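Flavoprotein (Thermotoga maritima, PDB 5V8S) probably works as an electron-transferring oxidoreductase, joining a metallo-beta-lactamase-like domain that carries a di-iron centre to a flavodoxin-like domain expected to bind FMN. Local coordinates at residues V29-D34 and L186-L191; N60-L65 and R147-K152; V206-V211 and I310-K315; K265-V270 and T296-K301. The protein carries 1 engineered substitution. All coordinates share one frame; numbering follows the deposited sequence. Where two conformers were deposited one is given.

Contact 1 (V29-D34 and L186-L191); sequences VLRIDD and LLPEIL
R31 reaches from strand 26-34 into the loop 186-191 and holds it by hydrogen bonds to backbone oxygens. Its chain runs extended from CG to NE, with CG anti to the backbone N (chi1 167°), which carries the guanidinium all the way across to the loop. NH2 meets P188 O at 2.8 Å, in the carbonyl plane and on a lone pair. NH1 meets I190 O at 3.1 Å, a less regular bond whose donor stands well above that carbonyl's plane. A water extends the same hold: it accepts from R31 NH1 and donates to L191 O at 2.8 Å.

The ionic part lies within the strand. D33, two residues on, takes the guanidinium side-on, NE giving to OD1 at 2.7 Å in a nearly straight bond (170°) that lies in the guanidinium plane, while NH2 gives to OD2 at 3.1 Å. The indole of W17 adds a cation-pi contact to R31, and its NE1 bonds D33 OD2.

Apolar groups fill in on both flanks. L187 lays CD2 against D33 CB at 3.7 Å, and at the other end L191 CD1 touches V29 CG1 at 4.0 Å. P188 also packs on V198 and Y202 of helix 196-214.

In the metallo-beta-lactamase-like domain, then, this irregular loop between strand 175-179 and helix 196-214 is tied to a sheet strand. With D33 holding the guanidinium's rotation and probably balancing its charge, one buried arginine can satisfy loop carbonyls that have no strand partner in this contact.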
loop_
_atom_site.group_PDB
_atom_site.type_symbol
_atom_site.label_atom_id
_atom_site.label_comp_id
_atom_site.label_asym_id
_atom_site.label_seq_id
_atom_site.Cartn_x
_atom_site.Cartn_y
_atom_site.Cartn_z
ATOM N N VAL A 29 2.702 -19.348 -32.200
ATOM C CA VAL A 29 2.383 -18.645 -30.959
ATOM C C VAL A 29 1.010 -18.015 -31.099
ATOM O O VAL A 29 0.646 -17.498 -32.167
ATOM C CB VAL A 29 3.441 -17.580 -30.583
ATOM C CG1 VAL A 29 3.540 -16.505 -31.671
ATOM C CG2 VAL A 29 3.147 -16.973 -29.203
ATOM N N LEU A 30 0.255 -18.052 -30.004
ATOM C CA LEU A 30 -0.988 -17.306 -29.833
ATOM C C LEU A 30 -0.758 -16.400 -28.634
ATOM O O LEU A 30 -0.693 -16.881 -27.497
ATOM C CB LEU A 30 -2.154 -18.251 -29.553
ATOM C CG LEU A 30 -2.470 -19.218 -30.692
ATOM C CD1 LEU A 30 -3.119 -20.449 -30.153
ATOM C CD2 LEU A 30 -3.375 -18.556 -31.702
ATOM N N ARG A 31 -0.624 -15.099 -28.884
ATOM C CA ARG A 31 -0.269 -14.130 -27.853
ATOM C C ARG A 31 -1.367 -13.080 -27.766
ATOM O O ARG A 31 -1.773 -12.515 -28.789
ATOM C CB ARG A 31 1.081 -13.451 -28.176
ATOM C CG ARG A 31 1.387 -12.204 -27.345
ATOM C CD ARG A 31 2.770 -11.617 -27.608
ATOM N NE ARG A 31 2.749 -10.171 -27.374
ATOM C CZ ARG A 31 3.750 -9.346 -27.661
ATOM N NH1 ARG A 31 4.889 -9.821 -28.150
ATOM N NH2 ARG A 31 3.611 -8.039 -27.465
ATOM N N ILE A 32 -1.848 -12.823 -26.553
ATOM C CA ILE A 32 -2.778 -11.722 -26.313
ATOM C C ILE A 32 -2.103 -10.700 -25.404
ATOM O O ILE A 32 -1.409 -11.065 -24.447
ATOM C CB ILE A 32 -4.141 -12.199 -25.773
ATOM C CG1 ILE A 32 -5.129 -11.034 -25.781
ATOM C CG2 ILE A 32 -4.016 -12.821 -24.382
ATOM C CD1 ILE A 32 -6.560 -11.431 -25.531
ATOM N N ASP A 33 -2.245 -9.432 -25.750
ATOM C CA ASP A 33 -1.621 -8.330 -25.015
ATOM C C ASP A 33 -2.650 -7.746 -24.046
ATOM O O ASP A 33 -3.577 -7.046 -24.466
ATOM C CB ASP A 33 -1.099 -7.288 -26.005
ATOM C CG ASP A 33 0.124 -7.770 -26.756
ATOM O OD1 ASP A 33 0.569 -8.894 -26.468
ATOM O OD2 ASP A 33 0.639 -7.028 -27.612
ATOM N N ASP A 34 -2.477 -8.022 -22.749
ATOM C CA ASP A 34 -3.445 -7.594 -21.732
ATOM C C ASP A 34 -3.129 -6.152 -21.354
ATOM O O ASP A 34 -2.254 -5.885 -20.527
ATOM C CB ASP A 34 -3.398 -8.514 -20.515
ATOM C CG ASP A 34 -4.539 -8.266 -19.554
ATOM O OD1 ASP A 34 -5.259 -7.275 -19.761
ATOM O OD2 ASP A 34 -4.699 -9.051 -18.606
ATOM N N LEU A 186 5.515 -6.036 -19.880
ATOM C CA LEU A 186 5.628 -5.181 -21.071
ATOM C C LEU A 186 4.950 -5.824 -22.276
ATOM O O LEU A 186 4.931 -7.054 -22.417
ATOM C CB LEU A 186 7.092 -4.819 -21.428
ATOM C CG LEU A 186 7.277 -3.697 -22.476
ATOM C CD1 LEU A 186 6.899 -2.331 -21.959
ATOM C CD2 LEU A 186 8.715 -3.662 -23.001
ATOM N N LEU A 187 4.424 -4.990 -23.172
ATOM C CA LEU A 187 3.834 -5.454 -24.418
ATOM C C LEU A 187 4.680 -4.984 -25.590
ATOM O O LEU A 187 4.318 -4.008 -26.262
ATOM C CB LEU A 187 2.419 -4.900 -24.540
ATOM C CG LEU A 187 1.494 -5.257 -23.376
ATOM C CD1 LEU A 187 0.165 -4.505 -23.509
ATOM C CD2 LEU A 187 1.299 -6.771 -23.287
ATOM N N PRO A 188 5.800 -5.649 -25.873
ATOM C CA PRO A 188 6.721 -5.140 -26.886
ATOM C C PRO A 188 6.096 -5.177 -28.268
ATOM O O PRO A 188 5.214 -5.984 -28.573
ATOM C CB PRO A 188 7.918 -6.095 -26.792
ATOM C CG PRO A 188 7.741 -6.844 -25.525
ATOM C CD PRO A 188 6.290 -6.899 -25.271
ATOM N N GLU A 189 6.616 -4.310 -29.125
ATOM C CA GLU A 189 6.070 -4.093 -30.452
ATOM C C GLU A 189 6.448 -5.191 -31.444
ATOM O O GLU A 189 6.162 -5.043 -32.635
ATOM C CB GLU A 189 6.550 -2.732 -30.981
ATOM C CG GLU A 189 6.757 -1.651 -29.898
ATOM C CD GLU A 189 6.862 -0.237 -30.481
ATOM O OE1 GLU A 189 7.731 0.544 -30.025
ATOM O OE2 GLU A 189 6.076 0.093 -31.400
ATOM N N ILE A 190 7.086 -6.271 -30.997
ATOM C CA ILE A 190 7.420 -7.412 -31.852
ATOM C C ILE A 190 7.357 -8.670 -30.992
ATOM O O ILE A 190 7.229 -8.601 -29.771
ATOM C CB ILE A 190 8.776 -7.259 -32.581
ATOM C CG1 ILE A 190 9.947 -7.207 -31.609
ATOM C CG2 ILE A 190 8.769 -6.014 -33.485
ATOM C CD1 ILE A 190 11.304 -7.334 -32.364
ATOM N N LEU A 191 7.423 -9.837 -31.640
ATOM C CA LEU A 191 7.272 -11.099 -30.918
ATOM C C LEU A 191 8.561 -11.578 -30.271
ATOM O O LEU A 191 8.511 -12.268 -29.240
ATOM C CB LEU A 191 6.788 -12.218 -31.856
ATOM C CG LEU A 191 5.356 -12.148 -32.363
ATOM C CD1 LEU A 191 5.103 -13.223 -33.407
ATOM C CD2 LEU A 191 4.427 -12.327 -31.199
HETATM O O HOH W 1 6.081 -12.420 -27.793
#

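Contact 2 (N60-L65 and R147-K152)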
loop_
_atom_site.group_PDB
_atom_site.type_symbol
_atom_site.label_atom_id
_atom_site.label_comp_id
_atom_site.label_asym_id
_atom_site.label_seq_id
_atom_site.Cartn_x
_atom_site.Cartn_y
_atom_site.Cartn_z
ATOM N N ASN A 60 2.867 -34.783 -37.226
ATOM C CA ASN A 60 2.282 -35.902 -37.957
ATOM C C ASN A 60 1.605 -36.797 -36.931
ATOM O O ASN A 60 2.269 -37.507 -36.175
ATOM C CB ASN A 60 3.366 -36.648 -38.726
ATOM C CG ASN A 60 2.850 -37.888 -39.416
ATOM O OD1 ASN A 60 1.643 -38.108 -39.540
ATOM N ND2 ASN A 60 3.772 -38.704 -39.886
ATOM N N GLY A 61 0.279 -36.733 -36.877
ATOM C CA GLY A 61 -0.493 -37.562 -35.982
ATOM C C GLY A 61 -0.868 -36.904 -34.668
ATOM O O GLY A 61 -1.511 -37.552 -33.836
ATOM N N ALA A 62 -0.509 -35.642 -34.453
ATOM C CA ALA A 62 -0.806 -35.004 -33.185
ATOM C C ALA A 62 -0.857 -33.502 -33.392
ATOM O O ALA A 62 -0.175 -32.957 -34.259
ATOM C CB ALA A 62 0.260 -35.331 -32.132
ATOM N N ASN A 63 -1.680 -32.840 -32.587
ATOM C CA ASN A 63 -1.676 -31.388 -32.484
ATOM C C ASN A 63 -1.625 -31.065 -31.002
ATOM O O ASN A 63 -2.537 -31.440 -30.249
ATOM C CB ASN A 63 -2.908 -30.740 -33.130
ATOM C CG ASN A 63 -2.907 -30.835 -34.642
ATOM O OD1 ASN A 63 -1.967 -30.402 -35.313
ATOM N ND2 ASN A 63 -3.974 -31.410 -35.187
ATOM N N VAL A 64 -0.559 -30.391 -30.585
ATOM C CA VAL A 64 -0.229 -30.213 -29.169
ATOM C C VAL A 64 -0.374 -28.737 -28.814
ATOM O O VAL A 64 0.396 -27.895 -29.290
ATOM C CB VAL A 64 1.188 -30.707 -28.856
ATOM C CG1 VAL A 64 1.479 -30.610 -27.354
ATOM C CG2 VAL A 64 1.398 -32.129 -29.383
ATOM N N LEU A 65 -1.343 -28.428 -27.958
ATOM C CA LEU A 65 -1.505 -27.084 -27.410
ATOM C C LEU A 65 -0.713 -26.984 -26.117
ATOM O O LEU A 65 -0.755 -27.894 -25.286
ATOM C CB LEU A 65 -2.977 -26.807 -27.120
ATOM C CG LEU A 65 -3.283 -25.486 -26.420
ATOM C CD1 LEU A 65 -2.960 -24.317 -27.332
ATOM C CD2 LEU A 65 -4.750 -25.479 -26.011
ATOM N N ARG A 147 8.347 -38.377 -23.703
ATOM C CA ARG A 147 7.178 -38.944 -24.335
ATOM C C ARG A 147 7.241 -38.678 -25.820
ATOM O O ARG A 147 7.504 -37.563 -26.245
ATOM C CB ARG A 147 5.896 -38.375 -23.742
ATOM C CG ARG A 147 5.608 -38.900 -22.351
ATOM C CD ARG A 147 4.334 -38.313 -21.791
ATOM N NE ARG A 147 3.172 -39.042 -22.258
ATOM C CZ ARG A 147 2.638 -40.085 -21.635
ATOM N NH1 ARG A 147 3.153 -40.528 -20.506
ATOM N NH2 ARG A 147 1.581 -40.674 -22.145
ATOM N N GLU A 148 7.022 -39.720 -26.604
ATOM C CA GLU A 148 7.030 -39.591 -28.042
ATOM C C GLU A 148 5.634 -39.221 -28.490
ATOM O O GLU A 148 4.692 -39.979 -28.308
ATOM C CB GLU A 148 7.482 -40.892 -28.695
ATOM C CG GLU A 148 7.701 -40.763 -30.182
ATOM C CD GLU A 148 8.053 -42.080 -30.829
ATOM O OE1 GLU A 148 7.330 -42.486 -31.745
ATOM O OE2 GLU A 148 9.050 -42.687 -30.414
ATOM N N ILE A 149 5.508 -38.039 -29.077
ATOM C CA ILE A 149 4.220 -37.527 -29.518
ATOM C C ILE A 149 4.417 -36.986 -30.923
ATOM O O ILE A 149 5.329 -36.188 -31.154
ATOM C CB ILE A 149 3.699 -36.408 -28.581
ATOM C CG1 ILE A 149 3.484 -36.936 -27.152
ATOM C CG2 ILE A 149 2.396 -35.827 -29.126
ATOM C CD1 ILE A 149 3.305 -35.823 -26.102
ATOM N N GLY A 150 3.584 -37.427 -31.863
ATOM C CA GLY A 150 3.686 -36.925 -33.229
ATOM C C GLY A 150 5.051 -37.097 -33.857
ATOM O O GLY A 150 5.459 -36.263 -34.682
ATOM N N GLY A 151 5.769 -38.170 -33.503
ATOM C CA GLY A 151 7.081 -38.433 -34.051
ATOM C C GLY A 151 8.231 -37.688 -33.407
ATOM O O GLY A 151 9.371 -37.813 -33.888
ATOM N N LYS A 152 7.976 -36.900 -32.358
ATOM C CA LYS A 152 9.006 -36.131 -31.684
ATOM C C LYS A 152 9.090 -36.514 -30.215
ATOM O O LYS A 152 8.109 -36.951 -29.607
ATOM C CB LYS A 152 8.715 -34.626 -31.788
ATOM C CG LYS A 152 8.541 -34.147 -33.235
ATOM C CD LYS A 152 9.841 -34.211 -34.005
ATOM C CE LYS A 152 9.689 -33.580 -35.375
ATOM N NZ LYS A 152 10.974 -33.562 -36.103
HETATM O O HOH W 2 6.257 -34.970 -36.839
#
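I149 and G150 bring the tip of a two-residue beta hairpin, with a type I' turn from I149 to K152, up against the start of strand 62-66. The hairpin joins strands 146-149 and 152-158 of one sheet of the metallo-beta-lactamase-like sandwich, and strand 62-66 belongs to the other, so the contact bridges the two sheets near one end of the domain.

The I149 side chain makes the apolar part of it. CB stands back from the strand, and the work is done by the branch CG2, which chi1 (-62° for CG1) places opposite the backbone N. That methyl meets A62 CB at 3.7 Å and V64 CG2 at 3.8 Å, settling against two residues that face the same way from alternate positions of the strand. The longer branch, CG1 to CD1, takes the other course and leads away from A62; beyond the pair, I149 also packs on H92 of strand 92-94.

Past I149 the backbone takes over. G150 and G151 both have positive phi, as a type I' turn demands, and G150, lacking a side chain, lets its CA come within 3.9 Å of A62 CB. A water donates to G150 O at 2.6 Å and accepts only a weak bond from N60 N. The nearest direct approach between the two segments is G150 CA to N60 O, a CA-H...O contact of 3.3 Å with 134° at the hydrogen.

Contact 3 (V206-V211 and I310-K315); sequences VTKYIV and ISEILK
K208 NZ and E312 OE2 form the salt bridge at the heart of this contact, 2.8 Å apart, with the lysine nitrogen lying nearly on the line of the C-O bond. The lysine gets there fully stretched, every torsion near 180°, passing S311 on the way: its CE comes within 3.1 Å of S311 OG. The other carboxylate oxygen, E312 OE1, is taken at 2.8 Å by K315 NZ from the next turn of the same helix, so one glutamate stands between two lysines whose nitrogens stay 6.4 Å apart.

Beside this polar network the helices touch through carbon. K208 CB rests on K315 CB at 3.9 Å, T207 CG2 approaches K315 O at 3.4 Å, and V211 CG1 meets L314 CB at 3.7 Å. Helix 196-214 belongs to the metallo-beta-lactamase-like domain and helix 310-316 to the flavodoxin-like one, so this is an interface between the two domains of a single chain. Their axes pass 8.6 Å apart at 101°, which limits the meeting to about one turn of each.

A second shell sets these groups in place. K208 NZ has further partners in the carboxylate of E48 and the carbonyl of E45, and that same carbonyl receives S311 OG. H254, on helix 248-260, bonds T207 OG1, while the threonine's methyl is the branch that faces K315, and L314 continues onto I345 of helix 336-348.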
loop_
_atom_site.group_PDB
_atom_site.type_symbol
_atom_site.label_atom_id
_atom_site.label_comp_id
_atom_site.label_asym_id
_atom_site.label_seq_id
_atom_site.Cartn_x
_atom_site.Cartn_y
_atom_site.Cartn_z
ATOM N N VAL A 206 11.685 -7.469 -17.400
ATOM C CA VAL A 206 11.937 -8.842 -16.970
ATOM C C VAL A 206 12.373 -8.855 -15.515
ATOM O O VAL A 206 11.873 -9.644 -14.714
ATOM C CB VAL A 206 12.986 -9.507 -17.880
ATOM C CG1 VAL A 206 13.345 -10.896 -17.349
ATOM C CG2 VAL A 206 12.455 -9.582 -19.292
ATOM N N THR A 207 13.276 -7.945 -15.136
ATOM C CA THR A 207 13.695 -7.885 -13.741
ATOM C C THR A 207 12.501 -7.632 -12.831
ATOM O O THR A 207 12.366 -8.264 -11.777
ATOM C CB THR A 207 14.728 -6.780 -13.558
ATOM O OG1 THR A 207 15.848 -7.079 -14.396
ATOM C CG2 THR A 207 15.184 -6.725 -12.106
ATOM N N LYS A 208 11.632 -6.700 -13.222
ATOM C CA LYS A 208 10.445 -6.400 -12.427
ATOM C C LYS A 208 9.573 -7.638 -12.241
ATOM O O LYS A 208 9.072 -7.891 -11.139
ATOM C CB LYS A 208 9.664 -5.288 -13.121
ATOM C CG LYS A 208 8.508 -4.708 -12.329
ATOM C CD LYS A 208 7.852 -3.612 -13.180
ATOM C CE LYS A 208 6.614 -3.015 -12.581
ATOM N NZ LYS A 208 6.064 -1.946 -13.477
ATOM N N TYR A 209 9.375 -8.411 -13.316
ATOM C CA TYR A 209 8.626 -9.666 -13.258
ATOM C C TYR A 209 9.307 -10.677 -12.338
ATOM O O TYR A 209 8.660 -11.297 -11.485
ATOM C CB TYR A 209 8.489 -10.229 -14.682
ATOM C CG TYR A 209 7.780 -11.553 -14.721
ATOM C CD1 TYR A 209 6.397 -11.608 -14.762
ATOM C CD2 TYR A 209 8.491 -12.760 -14.713
ATOM C CE1 TYR A 209 5.732 -12.823 -14.792
ATOM C CE2 TYR A 209 7.834 -13.959 -14.731
ATOM C CZ TYR A 209 6.453 -13.981 -14.763
ATOM O OH TYR A 209 5.798 -15.192 -14.776
ATOM N N ILE A 210 10.614 -10.870 -12.499
ATOM C CA ILE A 210 11.329 -11.825 -11.658
ATOM C C ILE A 210 11.113 -11.516 -10.191
ATOM O O ILE A 210 10.765 -12.392 -9.395
ATOM C CB ILE A 210 12.833 -11.842 -11.992
ATOM C CG1 ILE A 210 13.080 -12.399 -13.380
ATOM C CG2 ILE A 210 13.575 -12.670 -10.961
ATOM C CD1 ILE A 210 14.502 -12.139 -13.880
ATOM N N VAL A 211 11.377 -10.275 -9.798
ATOM C CA VAL A 211 11.348 -9.951 -8.374
ATOM C C VAL A 211 9.929 -10.084 -7.825
ATOM O O VAL A 211 9.704 -10.715 -6.782
ATOM C CB VAL A 211 11.946 -8.561 -8.094
ATOM C CG1 VAL A 211 11.890 -8.261 -6.586
ATOM C CG2 VAL A 211 13.399 -8.461 -8.582
ATOM N N ILE A 310 5.242 0.029 -5.572
ATOM C CA ILE A 310 6.106 -0.918 -4.882
ATOM C C ILE A 310 6.793 -1.853 -5.882
ATOM O O ILE A 310 7.924 -2.299 -5.645
ATOM C CB ILE A 310 5.303 -1.670 -3.804
ATOM C CG1 ILE A 310 4.419 -0.693 -3.005
ATOM C CG2 ILE A 310 6.246 -2.438 -2.877
ATOM C CD1 ILE A 310 5.140 0.441 -2.279
ATOM N N SER A 311 6.153 -2.137 -7.024
ATOM C CA SER A 311 6.781 -2.968 -8.051
ATOM C C SER A 311 8.017 -2.307 -8.645
ATOM O O SER A 311 8.951 -3.003 -9.054
ATOM C CB SER A 311 5.763 -3.282 -9.146
ATOM O OG SER A 311 5.372 -2.106 -9.836
ATOM N N GLU A 312 8.035 -0.976 -8.717
ATOM C CA GLU A 312 9.196 -0.271 -9.246
ATOM C C GLU A 312 10.337 -0.236 -8.237
ATOM O O GLU A 312 11.505 -0.370 -8.614
ATOM C CB GLU A 312 8.793 1.142 -9.639
ATOM C CG GLU A 312 7.873 1.210 -10.827
ATOM C CD GLU A 312 8.568 0.788 -12.114
ATOM O OE1 GLU A 312 9.710 1.237 -12.339
ATOM O OE2 GLU A 312 7.974 0.031 -12.893
ATOM N N ILE A 313 10.031 -0.049 -6.957
ATOM C CA ILE A 313 11.064 -0.187 -5.933
ATOM C C ILE A 313 11.724 -1.553 -6.037
ATOM O O ILE A 313 12.952 -1.673 -6.071
ATOM C CB ILE A 313 10.467 0.040 -4.534
ATOM C CG1 ILE A 313 9.954 1.477 -4.406
ATOM C CG2 ILE A 313 11.515 -0.241 -3.456
ATOM C CD1 ILE A 313 9.132 1.748 -3.152
ATOM N N LEU A 314 10.911 -2.606 -6.086
ATOM C CA LEU A 314 11.436 -3.964 -6.058
ATOM C C LEU A 314 12.313 -4.239 -7.271
ATOM O O LEU A 314 13.363 -4.879 -7.152
ATOM C CB LEU A 314 10.274 -4.943 -5.968
ATOM C CG LEU A 314 9.589 -5.033 -4.606
ATOM C CD1 LEU A 314 8.372 -5.883 -4.725
ATOM C CD2 LEU A 314 10.498 -5.607 -3.562
ATOM N N LYS A 315 11.922 -3.721 -8.436
ATOM C CA LYS A 315 12.694 -3.919 -9.657
ATOM C C LYS A 315 14.120 -3.405 -9.533
ATOM O O LYS A 315 15.038 -3.946 -10.182
ATOM C CB LYS A 315 11.987 -3.195 -10.793
ATOM C CG LYS A 315 12.757 -3.075 -12.064
ATOM C CD LYS A 315 12.145 -1.995 -12.944
ATOM C CE LYS A 315 12.560 -0.612 -12.492
ATOM N NZ LYS A 315 12.070 0.382 -13.470
#

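Contact 4 (K265-V270 and T296-K301); sequences KGKVTV and TPVVYK
T296 opens the pairing by giving its N-H to G266 O at 2.8 Å. The two strands are parallel neighbours of a beta-alpha-beta crossover whose connecting helix is 278-292, the first such unit of the flavodoxin-like domain, and 296-302 is the outermost strand on this side of its sheet within the chain.

P297 comes next, at a place where its missing N-H costs this pairing nothing, since the bonds to the neighbour fall to T296 and V298; its CA nevertheless brings a hydrogen to V268 O at 3.2 Å. V298 bonds both ways, its N to V268 O at 2.9 Å and its O accepting from V270 N at 2.8 Å. Its CG2 touches K267 CE at 4.0 Å, the valine lying at a slant across a lysine chain that runs extended to salt bridges with D316 and D319.

V299 turns to the opposite face, with V270 and P297, where helix 278-292 covers the sheet: I287 packs on V299, and M283 and L290 on V270. Y300 returns to the face of V298 and T269. Its N meets V270 O at 2.8 Å, nearly along the C=O axis, and its hydroxyl is hydrogen-bonded to D316. T269 OG1 is engaged by S320, leaving the threonine's methyl for the tyrosine: T269 CG2 lies in the plane of the Y300 ring, at its edge, 3.9 Å from CD2.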
loop_
_atom_site.group_PDB
_atom_site.type_symbol
_atom_site.label_atom_id
_atom_site.label_comp_id
_atom_site.label_asym_id
_atom_site.label_seq_id
_atom_site.Cartn_x
_atom_site.Cartn_y
_atom_site.Cartn_z
ATOM N N LYS A 265 27.772 -1.131 -10.892
ATOM C CA LYS A 265 28.654 -0.267 -10.123
ATOM C C LYS A 265 28.096 1.142 -10.067
ATOM O O LYS A 265 27.675 1.699 -11.086
ATOM C CB LYS A 265 30.050 -0.249 -10.739
ATOM C CG LYS A 265 31.050 -0.965 -9.891
ATOM C CD LYS A 265 31.360 -0.186 -8.638
ATOM C CE LYS A 265 32.122 -1.020 -7.620
ATOM N NZ LYS A 265 32.183 -0.352 -6.295
ATOM N N GLY A 266 28.090 1.713 -8.864
ATOM C CA GLY A 266 27.611 3.055 -8.644
ATOM C C GLY A 266 26.143 3.159 -8.296
ATOM O O GLY A 266 25.712 4.216 -7.812
ATOM N N LYS A 267 25.363 2.103 -8.515
ATOM C CA LYS A 267 23.919 2.180 -8.288
ATOM C C LYS A 267 23.592 2.012 -6.804
ATOM O O LYS A 267 23.940 1.001 -6.187
ATOM C CB LYS A 267 23.182 1.117 -9.105
ATOM C CG LYS A 267 21.675 1.192 -8.889
ATOM C CD LYS A 267 20.906 0.379 -9.921
ATOM C CE LYS A 267 19.415 0.408 -9.669
ATOM N NZ LYS A 267 18.649 -0.391 -10.669
ATOM N N VAL A 268 22.882 2.989 -6.248
ATOM C CA VAL A 268 22.354 2.927 -4.892
ATOM C C VAL A 268 20.879 3.288 -4.974
ATOM O O VAL A 268 20.513 4.249 -5.659
ATOM C CB VAL A 268 23.119 3.896 -3.961
ATOM C CG1 VAL A 268 22.484 3.949 -2.581
ATOM C CG2 VAL A 268 24.589 3.470 -3.857
ATOM N N THR A 269 20.029 2.529 -4.293
ATOM C CA THR A 269 18.602 2.844 -4.255
ATOM C C THR A 269 18.256 3.419 -2.884
ATOM O O THR A 269 18.590 2.830 -1.851
ATOM C CB THR A 269 17.725 1.634 -4.634
ATOM O OG1 THR A 269 18.026 1.240 -5.978
ATOM C CG2 THR A 269 16.263 1.980 -4.601
ATOM N N VAL A 270 17.624 4.585 -2.895
ATOM C CA VAL A 270 17.311 5.363 -1.699
ATOM C C VAL A 270 15.798 5.367 -1.564
ATOM O O VAL A 270 15.087 5.796 -2.484
ATOM C CB VAL A 270 17.829 6.801 -1.824
ATOM C CG1 VAL A 270 17.540 7.585 -0.540
ATOM C CG2 VAL A 270 19.315 6.805 -2.144
ATOM N N THR A 296 25.300 6.885 -8.423
ATOM C CA THR A 296 24.138 7.330 -9.193
ATOM C C THR A 296 22.885 6.829 -8.486
ATOM O O THR A 296 22.471 5.668 -8.683
ATOM C CB THR A 296 24.190 6.821 -10.634
ATOM O OG1 THR A 296 25.395 7.269 -11.252
ATOM C CG2 THR A 296 23.017 7.374 -11.436
ATOM N N PRO A 297 22.272 7.645 -7.637
ATOM C CA PRO A 297 21.126 7.175 -6.863
ATOM C C PRO A 297 19.874 7.051 -7.702
ATOM O O PRO A 297 19.623 7.844 -8.609
ATOM C CB PRO A 297 20.937 8.277 -5.808
ATOM C CG PRO A 297 22.178 9.024 -5.783
ATOM C CD PRO A 297 22.726 8.963 -7.164
ATOM N N VAL A 298 19.064 6.053 -7.345
ATOM C CA VAL A 298 17.673 5.943 -7.769
ATOM C C VAL A 298 16.838 6.165 -6.519
ATOM O O VAL A 298 17.089 5.526 -5.499
ATOM C CB VAL A 298 17.392 4.557 -8.374
ATOM C CG1 VAL A 298 15.950 4.448 -8.785
ATOM C CG2 VAL A 298 18.329 4.302 -9.565
ATOM N N VAL A 299 15.893 7.098 -6.578
ATOM C CA VAL A 299 15.243 7.629 -5.377
ATOM C C VAL A 299 13.750 7.354 -5.406
ATOM O O VAL A 299 13.064 7.667 -6.390
ATOM C CB VAL A 299 15.517 9.139 -5.215
ATOM C CG1 VAL A 299 14.898 9.670 -3.929
ATOM C CG2 VAL A 299 17.032 9.418 -5.243
ATOM N N TYR A 300 13.245 6.805 -4.303
ATOM C CA TYR A 300 11.822 6.552 -4.120
ATOM C C TYR A 300 11.367 7.227 -2.836
ATOM O O TYR A 300 11.828 6.864 -1.751
ATOM C CB TYR A 300 11.543 5.053 -4.059
ATOM C CG TYR A 300 11.766 4.398 -5.391
ATOM C CD1 TYR A 300 10.848 4.570 -6.413
ATOM C CD2 TYR A 300 12.897 3.625 -5.636
ATOM C CE1 TYR A 300 11.031 3.971 -7.645
ATOM C CE2 TYR A 300 13.100 3.038 -6.884
ATOM C CZ TYR A 300 12.172 3.222 -7.885
ATOM O OH TYR A 300 12.357 2.628 -9.127
ATOM N N LYS A 301 10.447 8.177 -2.956
ATOM C CA LYS A 301 9.997 8.985 -1.833
ATOM C C LYS A 301 8.494 8.828 -1.624
ATOM O O LYS A 301 7.712 9.063 -2.546
ATOM C CB LYS A 301 10.294 10.476 -2.094
ATOM C CG LYS A 301 9.767 11.424 -1.009
ATOM C CD LYS A 301 9.496 12.874 -1.488
ATOM C CE LYS A 301 10.409 13.374 -2.553
ATOM N NZ LYS A 301 10.072 14.807 -2.885
#

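In the fold
Contacts 1 and 3 are buried, while 2 and 4 lie farther out and are only partly so. Contacts 1 and 2 both reach the seven-stranded sheet of the di-iron domain, but one ties down a loop with a buried arginine and the other rests on methyl groups and glycine backbone at the rim, their centres about 26 Å apart. Contact 4 is a regular ladder of main-chain bonds inside the flavodoxin-like domain. Contact 3, nearest the middle of the chain, joins the domains through a salt-bridge network beside aliphatic contacts. It touches contact 4 directly: I313 packs on the Y300 ring, and Y300 OH probably bonds E312 O, coupling interface helix to sheet.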